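Local structure of MAU2 chromatid cohesion factor homolog (Saccharomyces cerevisiae, 4XDN) at residues 86-91 and 110-115; 114-119 and 127-132; 135-140 and 155-160; 213-218 and 241-246. The protein forms a complex with SCC2 that is required for the cohesin complex to associate with chromosomes, and takes part in sister chromatid cohesion. One frame throughout, in Å; residues are numbered along the deposited sequence.

Contact 1 (86-91 and 110-115). With SO4 (sulfate ion), chain D.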
# COMPACT_ATOMS: atom_id res chain seq x y z
N LYS A 86 32.28 -17.12 4.99
CA LYS A 86 32.29 -15.66 5.03
C LYS A 86 32.46 -15.07 3.64
O LYS A 86 31.70 -14.19 3.23
CB LYS A 86 33.40 -15.17 5.95
CG LYS A 86 33.37 -13.67 6.25
CD LYS A 86 32.08 -13.27 6.96
CE LYS A 86 32.17 -11.87 7.55
NZ LYS A 86 32.13 -10.81 6.52
N VAL A 87 33.46 -15.56 2.91
CA VAL A 87 33.74 -15.08 1.56
C VAL A 87 32.54 -15.30 0.63
O VAL A 87 32.16 -14.40 -0.12
CB VAL A 87 34.98 -15.79 0.96
CG1 VAL A 87 35.15 -15.43 -0.52
CG2 VAL A 87 36.23 -15.41 1.74
N THR A 88 31.96 -16.49 0.68
CA THR A 88 30.85 -16.83 -0.19
C THR A 88 29.64 -15.94 0.10
O THR A 88 28.99 -15.46 -0.83
CB THR A 88 30.45 -18.31 -0.03
OG1 THR A 88 31.56 -19.14 -0.38
CG2 THR A 88 29.26 -18.66 -0.92
N PHE A 89 29.35 -15.73 1.38
CA PHE A 89 28.22 -14.90 1.78
C PHE A 89 28.38 -13.45 1.30
O PHE A 89 27.45 -12.87 0.75
CB PHE A 89 28.04 -14.93 3.30
CG PHE A 89 27.55 -16.25 3.84
CD1 PHE A 89 26.82 -17.13 3.05
CD2 PHE A 89 27.81 -16.62 5.15
CE1 PHE A 89 26.36 -18.33 3.55
CE2 PHE A 89 27.36 -17.82 5.66
CZ PHE A 89 26.64 -18.68 4.86
N GLU A 90 29.56 -12.87 1.51
CA GLU A 90 29.82 -11.50 1.08
C GLU A 90 29.72 -11.39 -0.43
O GLU A 90 29.12 -10.45 -0.96
CB GLU A 90 31.19 -11.03 1.55
CG GLU A 90 31.29 -10.77 3.04
CD GLU A 90 32.67 -10.30 3.45
OE1 GLU A 90 33.09 -9.22 2.98
OE2 GLU A 90 33.33 -11.01 4.23
N MET A 91 30.31 -12.35 -1.13
CA MET A 91 30.26 -12.38 -2.59
C MET A 91 28.83 -12.51 -3.10
O MET A 91 28.40 -11.74 -3.95
CB MET A 91 31.11 -13.53 -3.12
CG MET A 91 30.91 -13.79 -4.61
SD MET A 91 31.90 -15.15 -5.24
CE MET A 91 31.08 -15.37 -6.81
N SER A 110 24.50 -23.45 -2.60
CA SER A 110 24.24 -24.89 -2.58
C SER A 110 25.53 -25.66 -2.36
O SER A 110 25.56 -26.61 -1.57
CB SER A 110 23.57 -25.33 -3.88
OG SER A 110 22.29 -24.76 -4.02
N SER A 111 26.58 -25.25 -3.05
CA SER A 111 27.90 -25.86 -2.88
C SER A 111 28.40 -25.68 -1.46
O SER A 111 28.88 -26.62 -0.84
CB SER A 111 28.90 -25.27 -3.87
OG SER A 111 28.60 -25.64 -5.20
N LEU A 112 28.27 -24.45 -0.95
CA LEU A 112 28.70 -24.15 0.41
C LEU A 112 27.95 -25.01 1.42
O LEU A 112 28.56 -25.57 2.33
CB LEU A 112 28.49 -22.67 0.72
CG LEU A 112 28.94 -22.19 2.10
CD1 LEU A 112 30.44 -22.36 2.27
CD2 LEU A 112 28.53 -20.75 2.32
N LYS A 113 26.64 -25.10 1.24
CA LYS A 113 25.79 -25.88 2.13
C LYS A 113 26.27 -27.33 2.25
O LYS A 113 26.43 -27.85 3.35
CB LYS A 113 24.34 -25.85 1.64
CG LYS A 113 23.39 -26.73 2.43
CD LYS A 113 21.99 -26.72 1.83
CE LYS A 113 21.14 -27.85 2.38
NZ LYS A 113 19.76 -27.84 1.83
N GLU A 114 26.50 -27.96 1.11
CA GLU A 114 26.93 -29.36 1.09
C GLU A 114 28.30 -29.53 1.75
O GLU A 114 28.55 -30.55 2.40
CB GLU A 114 26.98 -29.88 -0.35
CG GLU A 114 27.57 -31.28 -0.47
CD GLU A 114 27.39 -31.88 -1.85
OE1 GLU A 114 26.88 -31.18 -2.75
OE2 GLU A 114 27.76 -33.06 -2.04
N ARG A 115 29.18 -28.55 1.59
CA ARG A 115 30.50 -28.62 2.21
C ARG A 115 30.38 -28.49 3.72
O ARG A 115 31.04 -29.21 4.47
CB ARG A 115 31.43 -27.54 1.66
CG ARG A 115 32.89 -27.82 1.95
CD ARG A 115 33.76 -26.57 1.87
NE ARG A 115 35.13 -26.85 2.29
CZ ARG A 115 36.04 -25.93 2.55
NH1 ARG A 115 35.75 -24.64 2.43
NH2 ARG A 115 37.26 -26.29 2.94
S SO4 D . 36.77 -30.25 2.29
O1 SO4 D . 35.59 -29.45 2.00
O2 SO4 D . 37.61 -29.54 3.25
O3 SO4 D . 36.36 -31.53 2.87
O4 SO4 D . 37.52 -30.49 1.06

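Contact 2 (114-119 and 127-132). With SO4 (sulfate ion), chain D.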
# COMPACT_ATOMS: atom_id res chain seq x y z
N GLU A 114 26.50 -27.96 1.11
CA GLU A 114 26.93 -29.36 1.09
C GLU A 114 28.30 -29.53 1.75
O GLU A 114 28.55 -30.55 2.40
CB GLU A 114 26.98 -29.88 -0.35
CG GLU A 114 27.57 -31.28 -0.47
CD GLU A 114 27.39 -31.88 -1.85
OE1 GLU A 114 26.88 -31.18 -2.75
OE2 GLU A 114 27.76 -33.06 -2.04
N ARG A 115 29.18 -28.55 1.59
CA ARG A 115 30.50 -28.62 2.21
C ARG A 115 30.38 -28.49 3.72
O ARG A 115 31.04 -29.21 4.47
CB ARG A 115 31.43 -27.54 1.66
CG ARG A 115 32.89 -27.82 1.95
CD ARG A 115 33.76 -26.57 1.87
NE ARG A 115 35.13 -26.85 2.29
CZ ARG A 115 36.04 -25.93 2.55
NH1 ARG A 115 35.75 -24.64 2.43
NH2 ARG A 115 37.26 -26.29 2.94
N LEU A 116 29.54 -27.56 4.17
CA LEU A 116 29.32 -27.36 5.60
C LEU A 116 28.77 -28.62 6.27
O LEU A 116 29.17 -28.98 7.37
CB LEU A 116 28.36 -26.19 5.84
CG LEU A 116 28.87 -24.80 5.47
CD1 LEU A 116 27.75 -23.78 5.59
CD2 LEU A 116 30.05 -24.40 6.34
N GLN A 117 27.85 -29.29 5.58
CA GLN A 117 27.24 -30.50 6.11
C GLN A 117 28.28 -31.60 6.31
O GLN A 117 28.13 -32.44 7.20
CB GLN A 117 26.12 -30.98 5.18
CG GLN A 117 24.88 -30.08 5.21
CD GLN A 117 23.84 -30.46 4.17
OE1 GLN A 117 24.16 -30.68 3.00
NE2 GLN A 117 22.59 -30.54 4.59
N THR A 118 29.33 -31.58 5.50
CA THR A 118 30.40 -32.57 5.61
C THR A 118 31.21 -32.41 6.90
O THR A 118 31.76 -33.37 7.42
CB THR A 118 31.35 -32.49 4.40
OG1 THR A 118 30.60 -32.63 3.19
CG2 THR A 118 32.42 -33.59 4.45
N HIS A 119 31.27 -31.18 7.41
CA HIS A 119 32.06 -30.87 8.60
C HIS A 119 31.20 -30.60 9.83
O HIS A 119 31.72 -30.41 10.93
CB HIS A 119 32.96 -29.66 8.34
CG HIS A 119 33.95 -29.87 7.24
ND1 HIS A 119 33.62 -29.82 5.91
CD2 HIS A 119 35.28 -30.12 7.29
CE1 HIS A 119 34.69 -30.04 5.18
NE2 HIS A 119 35.72 -30.23 5.99
N GLU A 127 24.96 -22.02 12.35
CA GLU A 127 24.70 -20.64 11.95
C GLU A 127 24.89 -20.46 10.44
O GLU A 127 24.04 -19.86 9.77
CB GLU A 127 25.63 -19.67 12.68
CG GLU A 127 25.48 -19.68 14.19
CD GLU A 127 26.47 -18.77 14.87
OE1 GLU A 127 26.86 -17.74 14.27
OE2 GLU A 127 26.88 -19.08 16.02
N GLU A 128 25.99 -21.00 9.93
CA GLU A 128 26.30 -20.88 8.51
C GLU A 128 25.29 -21.63 7.65
O GLU A 128 24.84 -21.12 6.62
CB GLU A 128 27.71 -21.40 8.23
CG GLU A 128 28.83 -20.51 8.77
CD GLU A 128 29.06 -20.65 10.27
OE1 GLU A 128 28.38 -21.49 10.90
OE2 GLU A 128 29.92 -19.93 10.81
N ILE A 129 24.93 -22.84 8.07
CA ILE A 129 23.98 -23.65 7.32
C ILE A 129 22.62 -22.97 7.25
O ILE A 129 21.98 -22.95 6.19
CB ILE A 129 23.83 -25.06 7.95
CG1 ILE A 129 25.12 -25.85 7.76
CG2 ILE A 129 22.66 -25.83 7.34
CD1 ILE A 129 25.22 -27.10 8.60
N MET A 130 22.18 -22.39 8.36
CA MET A 130 20.88 -21.73 8.40
C MET A 130 20.87 -20.49 7.53
O MET A 130 19.84 -20.13 6.98
CB MET A 130 20.50 -21.37 9.84
CG MET A 130 20.31 -22.58 10.75
SD MET A 130 19.41 -23.92 9.95
CE MET A 130 17.78 -23.62 10.54
N ARG A 131 22.03 -19.83 7.41
CA ARG A 131 22.12 -18.66 6.56
C ARG A 131 22.07 -19.08 5.09
O ARG A 131 21.50 -18.37 4.26
CB ARG A 131 23.38 -17.85 6.85
CG ARG A 131 23.38 -16.50 6.16
CD ARG A 131 24.38 -15.52 6.75
NE ARG A 131 24.02 -14.15 6.39
CZ ARG A 131 24.21 -13.62 5.19
NH1 ARG A 131 24.76 -14.34 4.22
NH2 ARG A 131 23.85 -12.36 4.95
N CYS A 132 22.67 -20.22 4.79
CA CYS A 132 22.58 -20.79 3.45
C CYS A 132 21.11 -21.01 3.08
O CYS A 132 20.69 -20.70 1.97
CB CYS A 132 23.35 -22.11 3.34
SG CYS A 132 25.16 -21.97 3.31
S SO4 D . 36.77 -30.25 2.29
O1 SO4 D . 35.59 -29.45 2.00
O2 SO4 D . 37.61 -29.54 3.25
O3 SO4 D . 36.36 -31.53 2.87
O4 SO4 D . 37.52 -30.49 1.06

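Contact 3 (135-140 and 155-160)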
# COMPACT_ATOMS: atom_id res chain seq x y z
N LEU A 135 19.31 -17.62 2.50
CA LEU A 135 19.62 -17.12 1.17
C LEU A 135 18.86 -17.90 0.11
O LEU A 135 18.34 -17.33 -0.85
CB LEU A 135 21.12 -17.18 0.90
CG LEU A 135 22.00 -16.24 1.74
CD1 LEU A 135 23.47 -16.55 1.52
CD2 LEU A 135 21.70 -14.80 1.40
N LEU A 136 18.80 -19.22 0.28
CA LEU A 136 18.18 -20.10 -0.70
C LEU A 136 16.66 -19.97 -0.74
O LEU A 136 16.05 -20.09 -1.80
CB LEU A 136 18.55 -21.56 -0.40
CG LEU A 136 19.40 -22.38 -1.38
CD1 LEU A 136 20.46 -21.57 -2.10
CD2 LEU A 136 20.05 -23.53 -0.63
N LEU A 137 16.05 -19.74 0.42
CA LEU A 137 14.60 -19.81 0.56
C LEU A 137 13.94 -18.43 0.68
O LEU A 137 12.75 -18.30 0.39
CB LEU A 137 14.24 -20.66 1.78
CG LEU A 137 14.77 -22.10 1.74
CD1 LEU A 137 14.53 -22.78 3.08
CD2 LEU A 137 14.14 -22.90 0.62
N HIS A 138 14.70 -17.42 1.09
CA HIS A 138 14.15 -16.08 1.30
C HIS A 138 14.75 -15.05 0.34
O HIS A 138 14.03 -14.47 -0.47
CB HIS A 138 14.38 -15.64 2.75
CG HIS A 138 13.91 -14.25 3.03
ND1 HIS A 138 14.74 -13.14 2.93
CD2 HIS A 138 12.71 -13.77 3.44
CE1 HIS A 138 14.07 -12.06 3.24
NE2 HIS A 138 12.83 -12.41 3.56
N ASP A 139 16.06 -14.83 0.42
CA ASP A 139 16.68 -13.75 -0.34
C ASP A 139 16.62 -13.99 -1.85
O ASP A 139 16.19 -13.12 -2.60
CB ASP A 139 18.14 -13.56 0.08
CG ASP A 139 18.27 -12.81 1.40
OD1 ASP A 139 17.40 -12.99 2.27
OD2 ASP A 139 19.24 -12.05 1.55
N LEU A 140 17.04 -15.17 -2.29
CA LEU A 140 17.13 -15.44 -3.73
C LEU A 140 15.76 -15.46 -4.41
O LEU A 140 15.58 -14.84 -5.45
CB LEU A 140 17.87 -16.75 -3.99
CG LEU A 140 19.39 -16.61 -4.18
CD1 LEU A 140 20.09 -17.96 -4.10
CD2 LEU A 140 19.69 -15.94 -5.52
N ARG A 155 7.91 -25.03 -1.28
CA ARG A 155 7.93 -26.48 -1.12
C ARG A 155 9.09 -26.91 -0.23
O ARG A 155 8.91 -27.64 0.74
CB ARG A 155 8.01 -27.17 -2.48
CG ARG A 155 8.01 -28.69 -2.42
CD ARG A 155 8.00 -29.31 -3.82
NE ARG A 155 6.85 -28.86 -4.61
CZ ARG A 155 6.90 -28.19 -5.76
NH1 ARG A 155 8.06 -27.86 -6.31
NH2 ARG A 155 5.77 -27.84 -6.36
N ASN A 156 10.29 -26.43 -0.56
CA ASN A 156 11.49 -26.78 0.19
C ASN A 156 11.49 -26.18 1.58
O ASN A 156 12.01 -26.77 2.53
CB ASN A 156 12.75 -26.32 -0.56
CG ASN A 156 12.92 -27.02 -1.89
OD1 ASN A 156 12.29 -28.05 -2.15
ND2 ASN A 156 13.78 -26.47 -2.74
N CYS A 157 10.90 -24.99 1.71
CA CYS A 157 10.84 -24.31 2.99
C CYS A 157 9.97 -25.09 3.98
O CYS A 157 10.35 -25.28 5.14
CB CYS A 157 10.30 -22.89 2.82
SG CYS A 157 10.36 -21.92 4.33
N ASN A 158 8.80 -25.54 3.52
CA ASN A 158 7.92 -26.35 4.37
C ASN A 158 8.59 -27.65 4.77
O ASN A 158 8.43 -28.12 5.89
CB ASN A 158 6.60 -26.64 3.65
CG ASN A 158 5.73 -25.40 3.49
OD1 ASN A 158 5.84 -24.45 4.27
ND2 ASN A 158 4.87 -25.41 2.48
N GLU A 159 9.36 -28.23 3.85
CA GLU A 159 10.10 -29.45 4.12
C GLU A 159 11.12 -29.20 5.22
O GLU A 159 11.30 -30.03 6.12
CB GLU A 159 10.80 -29.95 2.85
CG GLU A 159 11.50 -31.29 3.02
CD GLU A 159 12.35 -31.65 1.82
OE1 GLU A 159 12.15 -31.05 0.74
OE2 GLU A 159 13.23 -32.53 1.95
N LEU A 160 11.79 -28.06 5.15
CA LEU A 160 12.80 -27.68 6.12
C LEU A 160 12.20 -27.50 7.51
O LEU A 160 12.74 -28.00 8.50
CB LEU A 160 13.51 -26.40 5.68
CG LEU A 160 14.71 -25.96 6.51
CD1 LEU A 160 15.89 -26.90 6.32
CD2 LEU A 160 15.11 -24.52 6.17

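Contact 4 (213-218 and 241-246)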
# COMPACT_ATOMS: atom_id res chain seq x y z
N TRP A 213 9.61 -10.78 18.96
CA TRP A 213 9.47 -11.61 17.78
C TRP A 213 8.01 -11.80 17.39
O TRP A 213 7.65 -11.62 16.23
CB TRP A 213 10.14 -12.97 18.02
CG TRP A 213 10.01 -13.95 16.89
CD1 TRP A 213 9.53 -15.22 16.97
CD2 TRP A 213 10.36 -13.74 15.52
NE1 TRP A 213 9.56 -15.82 15.74
CE2 TRP A 213 10.07 -14.93 14.83
CE3 TRP A 213 10.90 -12.67 14.80
CZ2 TRP A 213 10.28 -15.08 13.46
CZ3 TRP A 213 11.12 -12.82 13.44
CH2 TRP A 213 10.81 -14.02 12.79
N LYS A 214 7.16 -12.14 18.35
CA LYS A 214 5.74 -12.35 18.06
C LYS A 214 5.07 -11.06 17.61
O LYS A 214 4.33 -11.05 16.63
CB LYS A 214 5.01 -12.91 19.28
CG LYS A 214 3.51 -13.04 19.05
CD LYS A 214 2.81 -13.88 20.10
CE LYS A 214 1.35 -14.07 19.74
NZ LYS A 214 0.60 -14.89 20.74
N TRP A 215 5.34 -9.97 18.33
CA TRP A 215 4.76 -8.68 18.00
C TRP A 215 5.23 -8.19 16.64
O TRP A 215 4.48 -7.52 15.93
CB TRP A 215 5.10 -7.65 19.08
CG TRP A 215 4.13 -7.64 20.23
CD1 TRP A 215 2.78 -7.81 20.17
CD2 TRP A 215 4.44 -7.44 21.62
NE1 TRP A 215 2.23 -7.73 21.42
CE2 TRP A 215 3.23 -7.51 22.33
CE3 TRP A 215 5.63 -7.21 22.33
CZ2 TRP A 215 3.17 -7.35 23.72
CZ3 TRP A 215 5.56 -7.06 23.70
CH2 TRP A 215 4.34 -7.13 24.38
N PHE A 216 6.46 -8.54 16.27
CA PHE A 216 6.95 -8.21 14.94
C PHE A 216 6.15 -8.96 13.88
O PHE A 216 5.71 -8.37 12.89
CB PHE A 216 8.43 -8.57 14.81
CG PHE A 216 8.90 -8.67 13.38
CD1 PHE A 216 9.03 -7.53 12.60
CD2 PHE A 216 9.19 -9.90 12.82
CE1 PHE A 216 9.44 -7.63 11.29
CE2 PHE A 216 9.60 -10.00 11.51
CZ PHE A 216 9.73 -8.86 10.74
N LEU A 217 5.98 -10.26 14.08
CA LEU A 217 5.24 -11.09 13.13
C LEU A 217 3.79 -10.64 13.01
O LEU A 217 3.20 -10.70 11.94
CB LEU A 217 5.29 -12.55 13.56
CG LEU A 217 6.66 -13.22 13.51
CD1 LEU A 217 6.61 -14.55 14.22
CD2 LEU A 217 7.12 -13.39 12.07
N ASN A 218 3.23 -10.19 14.13
CA ASN A 218 1.85 -9.73 14.13
C ASN A 218 1.70 -8.44 13.33
O ASN A 218 0.67 -8.20 12.70
CB ASN A 218 1.35 -9.52 15.56
CG ASN A 218 -0.10 -9.12 15.61
OD1 ASN A 218 -0.99 -9.93 15.35
ND2 ASN A 218 -0.36 -7.87 15.96
N ARG A 241 -2.58 -3.76 19.57
CA ARG A 241 -2.75 -2.73 20.59
C ARG A 241 -1.88 -3.00 21.82
O ARG A 241 -1.45 -2.06 22.50
CB ARG A 241 -4.22 -2.62 21.00
CG ARG A 241 -5.12 -2.03 19.92
CD ARG A 241 -6.50 -1.67 20.46
NE ARG A 241 -7.35 -2.84 20.67
CZ ARG A 241 -8.24 -3.29 19.79
NH1 ARG A 241 -8.42 -2.69 18.62
NH2 ARG A 241 -8.97 -4.37 20.09
N SER A 242 -1.61 -4.27 22.10
CA SER A 242 -0.83 -4.64 23.28
C SER A 242 0.68 -4.52 23.06
O SER A 242 1.45 -4.66 24.00
CB SER A 242 -1.17 -6.08 23.70
OG SER A 242 -0.69 -7.01 22.75
N THR A 243 1.08 -4.27 21.81
CA THR A 243 2.49 -4.13 21.46
C THR A 243 3.18 -3.10 22.35
O THR A 243 2.79 -1.93 22.39
CB THR A 243 2.66 -3.74 19.99
OG1 THR A 243 2.01 -4.70 19.15
CG2 THR A 243 4.14 -3.66 19.61
N GLU A 244 4.22 -3.54 23.06
CA GLU A 244 4.93 -2.70 24.02
C GLU A 244 6.19 -2.08 23.42
O GLU A 244 7.04 -2.78 22.86
CB GLU A 244 5.28 -3.50 25.27
CG GLU A 244 4.33 -3.26 26.43
CD GLU A 244 4.37 -4.37 27.47
OE1 GLU A 244 5.30 -4.39 28.30
OE2 GLU A 244 3.46 -5.22 27.45
N LEU A 245 6.30 -0.76 23.55
CA LEU A 245 7.42 0.00 23.01
C LEU A 245 8.77 -0.48 23.53
O LEU A 245 9.72 -0.64 22.76
CB LEU A 245 7.24 1.49 23.36
CG LEU A 245 8.45 2.41 23.17
CD1 LEU A 245 8.91 2.42 21.72
CD2 LEU A 245 8.10 3.82 23.63
N HIS A 246 8.85 -0.73 24.83
CA HIS A 246 10.12 -1.04 25.47
C HIS A 246 10.55 -2.50 25.26
O HIS A 246 11.69 -2.86 25.54
CB HIS A 246 10.03 -0.73 26.96
CG HIS A 246 9.82 0.72 27.25
ND1 HIS A 246 8.82 1.18 28.09
CD2 HIS A 246 10.47 1.82 26.81
CE1 HIS A 246 8.87 2.49 28.16
NE2 HIS A 246 9.86 2.91 27.39
O HOH W 1 1.88 -6.49 16.92

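Contact 1 (86-91 and 110-115)
T88 and L112 mark the closest backbone approach, their CA atoms 7.7 Å apart, where helix 81-98 and helix 102-119 run in roughly opposite directions. The spacing is bridged by side chains, chiefly by one methyl group. L112 holds CG anti to its backbone N (chi1 -178°), which sends CD2 across the interface. There CD2 lies 3.9 Å from CB of T88 and equally far from its CG2, while the hydroxyl OG1 of T88 turns back to bond D84 O and K74 NZ. The same L112 CD2 reaches 3.5 Å from CE1 of F89, approaching the ring obliquely. C132 of helix 126-144 touches both F89 and L112, and F89 also makes an edge-to-face contact with an aromatic side chain of another protein's chain. All three touching residues, T88, F89 and L112, are buried. Farther out, the extended side chain of R115 turns the edge of its guanidinium to a sulfate ion, probably from the crystallisation liquor: NE gives a bond of 2.7 Å to O1 and NH2 a longer one of 3.3 Å to O2. The same guanidinium also forms a salt bridge from NH1 to D84, back on helix 81-98, and NH2 bonds L79 O. Consecutive, oppositely directed helices packed through an apolar seam form an alpha-hairpin, a unit repeated along this helix-rich chain.

Contact 2 (114-119 and 127-132)
E128 is the first residue of 127-132 to meet 114-119, through the aliphatic base of its side chain: CB lies 3.6 Å from CD1 of L116. The chain then bends at chi2 (78°), carrying the carboxylate away from L116 toward a basic side chain of another protein's chain, a long and weak ion pair. I129 follows at the point of nearest backbone approach, with 6.7 Å between its CA and that of L116. Here CG1 of I129 rests 3.8 Å from CB of L116, thus against the root of the leucine. R131 faces elsewhere, making a cation-pi contact with F89 and a hydrogen bond from NE to the backbone of the other protein. One turn beyond E128, C132 brings SG to 3.9 Å from L116 CD1, so this methyl touches residues four apart on one helical surface. The axes of these short segments come within 9.8 Å at 155°, which is nearly antiparallel. Two polar side chains of 114-119 bond back to their own helix: OG1 of T118 donates to E114 O, and ND1 of H119 donates to R115 O at 3.0 Å, the acceptor lying almost in the imidazole plane. This bond helps to fix the ring's rotation, with CE1, next to ND1, 3.2 Å from sulfate O3. Since carbon meets only carbon or sulfur across the interface, shape and van der Waals packing hold the two segments together, while the charged ends of E128 and R131 serve partners elsewhere.

Contact 3 (135-140 and 155-160)
L137 faces C157 in an alpha-hairpin of consecutive helices: the axes of segments 135-140 and 155-160, on helices 126-144 and 147-165, cross at -133°, and the CA atoms of L137 and C157 are 6.3 Å apart. The segment 135-140 contains a wider pi-type turn, evidenced by the backbone bond from L140 N to L135 O, five residues back. L137 stands inside that turn and supplies the whole contact from its side. CB points toward the facing helix; with chi1 of -59° CG lies anti to the carbonyl carbon, and the two methyls part over 155-160. CD1 goes to L160, meeting CD2 at 3.6 Å, and also lies 4.2 Å from CB of C157. CD2 takes the other branch and comes 3.9 Å from CB of N156, the two side chains crossing at about a right angle. F179 of helix 170-189 touches both L137 and L160, so the next helix helps to cover the leucine pair. H138, which does not touch 155-160, stacks on F134 and bonds its neighbour D139. In that nearly straight bond ND1 donates to OD1 at 2.7 Å, the oxygen being met on its anti side, 23° out of the carboxylate plane.

Contact 4 (213-218 and 241-246)
The turn joining helix 234-241 to the short helix 245-248 is packed against helix 212-228 by the indole of W215, whose face is overlain by T243 and E244, with S242 beside it in an oblique approach. T243 sits over the five-membered ring in a CH-pi contact: its CA is 3.6 Å from the ring centroid and only 13° off the normal. The backbone then continues across the same face, so that E244 N lies 3.7 Å above the indole plane, offset toward the rim. S242 contributes its carbonyl, with O 3.2 Å from CZ2 of W215, while its hydroxyl bonds E239 O of the preceding helix. E244 occupies the N-cap position of helix 245-248; within the larger alpha-helical array this N-cap residue itself packs on the tryptophan, while L245, which follows, points away. The base of the glutamate takes part, CB being 3.9 Å from CZ3, and its carboxylate is inclined by 57° to the indole. On the threonine, chi1 of -57° sets CG2 anti to the backbone N and turns OG1 toward the first helix. That hydroxyl also bonds L240 O, at the end of helix 234-241. A water beyond the five-membered ring joins the two segments: it donates to W215 O at 3.0 Å and to T243 OG1 at 2.9 Å. The third bond to this water comes from ND2 of N218, one turn after W215, at 2.8 Å.

Overall arrangement
From the N terminus, the four contacts close successive short excursions of the chain, without nesting or crossing. Contact 1 joins helix 81-98 to helix 102-119; contact 2 opens on the segment where contact 1 ends, sharing E114 and R115, and joins helix 102-119 to helix 126-144. Their centres are 8 Å apart, and F89 CZ lies 3.5 Å from E128 O. Contact 3 carries helix 126-144 on to helix 147-165; F89 CD1 lies 3.7 Å from L135 CD1, linking it to contact 1. Contact 4 closes later, between helix 212-228 and the turn before helix 245-248, its nearest atoms about 9 Å from those of contact 3.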